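Local coordinates for bartonella effector protein (Bep) substrate of VirB T4SS (Bartonella rochalimae ATCC BAA-1498, PDB 4YK1) that is a substrate of the VirB type IV secretion system, represented here by its BID domain, and as a whole probably transfers AMP from ATP to protein tyrosines and threonines, at residues Q97-K100 with I101-N105; N51-I54 with L55-D58. One frame throughout, in Å; residues are numbered along the deposited sequence.

In the fold
Both contacts are local, each running along one continuous piece of the BID domain; their centres lie about 19 Å apart and their nearest atoms about 9 Å, so they do not touch. Interaction 2 comes first in sequence, in the connection from helix 32-49 into helix 56-64; interaction 1 forms the opening turns of helix 97-140. The elements are related all the same, since Leu55 of interaction 2 packs on Leu109 and Ile113 further along that helix. Interaction 1 is partly buried, sits far out from the centre of the chain and rests on regular helical bonds. Nearer the centre but at the surface, interaction 2 relies on turn bonds, a bridging water and two neighbouring carboxylates.

Interaction 1: residues Q97-K100 with I101-N105; sequences QKYK and ISEQN
Ile101 follows Gln97 by one helical turn, its backbone N bonded to Gln97 O at 2.9 Å. Its CG1 lies beside its own N (chi1 -73°), which lays that branch against the same oxygen, 3.3 Å from Gln97 O. The methyl CD1 carries on past it to brush the side chain of Gln97, at 4.5 Å from Gln97 CG. Ser102 repeats the backbone step by donating its N to Lys98 O. Its hydroxyl also passes 3.4 Å from Lys98 O, but the bond that holds OG is to the carbonyl of Lys87 in the preceding loop.

These are the first turns of helix 97-140, the long helix of a BID domain, whose fold is a four-helix bundle topped with a hook. They follow straight on from the small hairpin of strands 90-91 and 94-95.

Glu103 binds Tyr99 O through its N and sends its side chain back along the helix to the Tyr99 ring. The carboxylate arrives at the ring edge, OE2 in the ring plane and 3.7 Å from Tyr99 CE1, with the two planes 63° apart. A water lies at the same edge: it bonds Tyr99 OH at 2.5 Å and reaches Glu103 OE2 weakly. The stronger partner of OE2 is Lys95, in a salt bridge, while Leu86 packs against both Tyr99 and Glu103.

Gln104 closes the next turn on Lys100 O. That carbonyl takes a second donor, a water 2.8 Å from Lys100 O, and the same water donates to the Gln104 amide, 3.1 Å from OE1. The bend at chi2 (-50°) folds the Gln104 side chain to where OE1 can share this water with the backbone.

Interaction 2: residues N51-I54 with L55-D58; sequences NPEI and LEQD
A type I beta turn from Glu53 to Glu56 leads the chain into helix 56-64, with Leu55 at the N-cap. It is closed by Glu56 N bonding to Glu53 O at 2.9 Å. The donor stands above the carbonyl plane, 61° out of it, as the tight reversal of the backbone brings it in over the peptide. Another type I turn, Asn51 to Ile54, comes just before and overlaps it. There Asn51 OD1 accepts from Glu53 N at 3.0 Å, an Asx turn. A water spans the two turns, donating to Pro52 O and accepting from Leu55 N, 3.0 Å from that nitrogen.

The apolar side of the contact is made by neighbours. Ile54 has CG1 anti to its backbone N (chi1 -161°), which leaves CG2 between N and the carbonyl carbon. From there CG2 presses on the following peptide, 3.2 Å from Leu55 N, and lies across the root of the next side chain, 3.9 Å from Leu55 CG. Both residues touch Ser45 of helix 32-49 and Ile83, and Leu55 goes deeper, to Leu109 and Ile113 of helix 97-140. The connection between two helices is thereby packed against a third.

On the polar side, Glu53 bends at chi2 and turns its OE1 over Glu56, 3.7 Å from Glu56 CB. The Glu56 side chain crosses it at a slant, the carboxylate planes 46° apart, and brings OE2 to 3.9 Å from Glu53 OE1. Arg42 makes only a long, weak ion pair with Glu53. Two like charges this close would repel one another and may raise the affinity of either group for a proton, an effect the positive end of the helix dipole probably offsets in part.

Interaction 1: residues Q97-K100 with I101-N105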
loop_
_atom_site.group_PDB
_atom_site.type_symbol
_atom_site.label_atom_id
_atom_site.label_comp_id
_atom_site.label_asym_id
_atom_site.label_seq_id
_atom_site.Cartn_x
_atom_site.Cartn_y
_atom_site.Cartn_z
ATOM N N GLN A 97 16.811 -5.262 25.394
ATOM C CA GLN A 97 17.061 -5.924 24.131
ATOM C C GLN A 97 15.776 -5.984 23.311
ATOM O O GLN A 97 15.794 -5.796 22.102
ATOM C CB GLN A 97 17.615 -7.342 24.377
ATOM C CG GLN A 97 18.438 -7.883 23.227
ATOM C CD GLN A 97 19.574 -6.948 22.845
ATOM O OE1 GLN A 97 20.278 -6.416 23.709
ATOM N NE2 GLN A 97 19.745 -6.729 21.547
ATOM N N LYS A 98 14.660 -6.253 23.978
ATOM C CA LYS A 98 13.366 -6.329 23.307
ATOM C C LYS A 98 13.013 -5.012 22.626
ATOM O O LYS A 98 12.509 -5.004 21.494
ATOM C CB LYS A 98 12.278 -6.718 24.307
ATOM C CG LYS A 98 10.923 -7.002 23.688
ATOM C CD LYS A 98 9.992 -7.593 24.737
ATOM C CE LYS A 98 8.526 -7.533 24.324
ATOM N NZ LYS A 98 7.632 -7.895 25.478
ATOM N N TYR A 99 13.278 -3.906 23.316
ATOM C CA TYR A 99 13.029 -2.574 22.766
ATOM C C TYR A 99 13.898 -2.351 21.529
ATOM O O TYR A 99 13.428 -1.852 20.503
ATOM C CB TYR A 99 13.305 -1.477 23.809
ATOM C CG TYR A 99 12.800 -0.110 23.367
ATOM C CD1 TYR A 99 13.551 0.689 22.497
ATOM C CD2 TYR A 99 11.571 0.373 23.808
ATOM C CE1 TYR A 99 13.090 1.944 22.060
ATOM C CE2 TYR A 99 11.103 1.621 23.399
ATOM C CZ TYR A 99 11.859 2.398 22.525
ATOM O OH TYR A 99 11.365 3.612 22.118
ATOM N N LYS A 100 15.169 -2.726 21.619
ATOM C CA LYS A 100 16.070 -2.588 20.471
ATOM C C LYS A 100 15.622 -3.443 19.287
ATOM O O LYS A 100 15.802 -3.051 18.134
ATOM C CB LYS A 100 17.510 -2.940 20.873
ATOM C CG LYS A 100 18.120 -1.979 21.911
ATOM C CD LYS A 100 19.642 -2.166 21.967
ATOM C CE LYS A 100 20.268 -1.533 23.194
ATOM N NZ LYS A 100 20.239 -2.434 24.384
ATOM N N ILE A 101 15.013 -4.593 19.568
ATOM C CA ILE A 101 14.506 -5.463 18.511
ATOM C C ILE A 101 13.291 -4.816 17.844
ATOM O O ILE A 101 13.114 -4.928 16.632
ATOM C CB ILE A 101 14.176 -6.869 19.067
ATOM C CG1 ILE A 101 15.470 -7.623 19.362
ATOM C CG2 ILE A 101 13.326 -7.691 18.074
ATOM C CD1 ILE A 101 15.275 -8.876 20.224
ATOM N N SER A 102 12.450 -4.147 18.629
ATOM C CA SER A 102 11.348 -3.367 18.056
ATOM C C SER A 102 11.890 -2.281 17.115
ATOM O O SER A 102 11.337 -2.059 16.039
ATOM C CB SER A 102 10.480 -2.724 19.154
ATOM O OG SER A 102 9.750 -3.701 19.886
ATOM N N GLU A 103 12.972 -1.610 17.505
ATOM C CA GLU A 103 13.556 -0.574 16.637
ATOM C C GLU A 103 14.070 -1.187 15.339
ATOM O O GLU A 103 13.930 -0.599 14.275
ATOM C CB GLU A 103 14.692 0.174 17.343
ATOM C CG GLU A 103 14.223 1.071 18.511
ATOM C CD GLU A 103 15.386 1.813 19.165
ATOM O OE1 GLU A 103 16.376 1.150 19.508
ATOM O OE2 GLU A 103 15.314 3.049 19.328
ATOM N N GLN A 104 14.657 -2.375 15.424
ATOM C CA GLN A 104 15.145 -3.044 14.226
ATOM C C GLN A 104 13.977 -3.493 13.359
ATOM O O GLN A 104 14.008 -3.331 12.143
ATOM C CB GLN A 104 16.043 -4.232 14.591
ATOM C CG GLN A 104 17.426 -3.829 15.082
ATOM C CD GLN A 104 18.108 -2.827 14.147
ATOM O OE1 GLN A 104 18.476 -1.725 14.563
ATOM N NE2 GLN A 104 18.265 -3.203 12.877
ATOM N N ASN A 105 12.934 -4.046 13.974
ATOM C CA ASN A 105 11.774 -4.453 13.192
ATOM C C ASN A 105 11.078 -3.254 12.518
ATOM O O ASN A 105 10.481 -3.416 11.461
ATOM C CB ASN A 105 10.762 -5.209 14.062
ATOM C CG ASN A 105 11.085 -6.687 14.190
ATOM O OD1 ASN A 105 11.565 -7.315 13.246
ATOM N ND2 ASN A 105 10.803 -7.253 15.357
HETATM O O HOH W 1 12.793 4.970 20.510
HETATM O O HOH W 2 17.933 -1.357 17.558
#

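Interaction 2: residues N51-I54 with L55-D58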
loop_
_atom_site.group_PDB
_atom_site.type_symbol
_atom_site.label_atom_id
_atom_site.label_comp_id
_atom_site.label_asym_id
_atom_site.label_seq_id
_atom_site.Cartn_x
_atom_site.Cartn_y
_atom_site.Cartn_z
ATOM N N ASN A 51 0.019 -3.586 18.055
ATOM C CA ASN A 51 -1.253 -3.304 17.427
ATOM C C ASN A 51 -1.182 -3.571 15.932
ATOM O O ASN A 51 -0.621 -2.775 15.177
ATOM C CB ASN A 51 -1.671 -1.858 17.708
ATOM C CG ASN A 51 -2.990 -1.504 17.061
ATOM O OD1 ASN A 51 -3.658 -2.360 16.492
ATOM N ND2 ASN A 51 -3.382 -0.240 17.160
ATOM N N PRO A 52 -1.779 -4.689 15.499
ATOM C CA PRO A 52 -1.770 -5.125 14.098
ATOM C C PRO A 52 -2.371 -4.086 13.155
ATOM O O PRO A 52 -1.971 -4.025 11.997
ATOM C CB PRO A 52 -2.642 -6.397 14.105
ATOM C CG PRO A 52 -2.832 -6.764 15.538
ATOM C CD PRO A 52 -2.651 -5.527 16.347
ATOM N N GLU A 53 -3.309 -3.273 13.640
ATOM C CA GLU A 53 -4.025 -2.367 12.735
ATOM C C GLU A 53 -3.608 -0.893 12.872
ATOM O O GLU A 53 -4.284 0.003 12.363
ATOM C CB GLU A 53 -5.542 -2.502 12.946
ATOM C CG GLU A 53 -6.114 -3.910 12.651
ATOM C CD GLU A 53 -5.735 -4.465 11.267
ATOM O OE1 GLU A 53 -5.736 -3.701 10.274
ATOM O OE2 GLU A 53 -5.442 -5.681 11.173
ATOM N N ILE A 54 -2.476 -0.643 13.521
ATOM C CA ILE A 54 -2.049 0.729 13.779
ATOM C C ILE A 54 -1.882 1.526 12.472
ATOM O O ILE A 54 -2.108 2.728 12.449
ATOM C CB ILE A 54 -0.750 0.750 14.645
ATOM C CG1 ILE A 54 -0.564 2.117 15.307
ATOM C CG2 ILE A 54 0.501 0.356 13.822
ATOM C CD1 ILE A 54 0.402 2.078 16.496
ATOM N N LEU A 55 -1.524 0.860 11.379
ATOM C CA LEU A 55 -1.387 1.549 10.090
ATOM C C LEU A 55 -2.579 1.310 9.151
ATOM O O LEU A 55 -2.478 1.532 7.940
ATOM C CB LEU A 55 -0.106 1.106 9.376
ATOM C CG LEU A 55 1.222 1.310 10.125
ATOM C CD1 LEU A 55 2.357 0.779 9.271
ATOM C CD2 LEU A 55 1.458 2.784 10.446
ATOM N N GLU A 56 -3.702 0.865 9.699
ATOM C CA GLU A 56 -4.848 0.509 8.855
ATOM C C GLU A 56 -5.319 1.694 8.005
ATOM O O GLU A 56 -5.575 1.555 6.818
ATOM C CB GLU A 56 -5.992 -0.008 9.717
ATOM C CG GLU A 56 -7.353 0.130 9.073
ATOM C CD GLU A 56 -8.459 -0.252 10.028
ATOM O OE1 GLU A 56 -8.850 0.602 10.854
ATOM O OE2 GLU A 56 -8.924 -1.409 9.959
ATOM N N GLN A 57 -5.395 2.870 8.614
ATOM C CA GLN A 57 -5.772 4.082 7.884
ATOM C C GLN A 57 -4.746 4.446 6.807
ATOM O O GLN A 57 -5.100 4.864 5.703
ATOM C CB GLN A 57 -5.944 5.244 8.864
ATOM C CG GLN A 57 -6.838 6.335 8.368
ATOM C CD GLN A 57 -7.263 7.271 9.469
ATOM O OE1 GLN A 57 -6.613 7.357 10.508
ATOM N NE2 GLN A 57 -8.370 7.968 9.255
ATOM N N ASP A 58 -3.470 4.286 7.129
ATOM C CA ASP A 58 -2.413 4.544 6.151
ATOM C C ASP A 58 -2.498 3.635 4.917
ATOM O O ASP A 58 -2.223 4.064 3.801
ATOM C CB ASP A 58 -1.050 4.369 6.803
ATOM C CG ASP A 58 -0.913 5.188 8.065
ATOM O OD1 ASP A 58 -0.736 6.404 7.947
ATOM O OD2 ASP A 58 -1.022 4.618 9.170
HETATM O O HOH W 3 -0.758 -1.963 10.760
#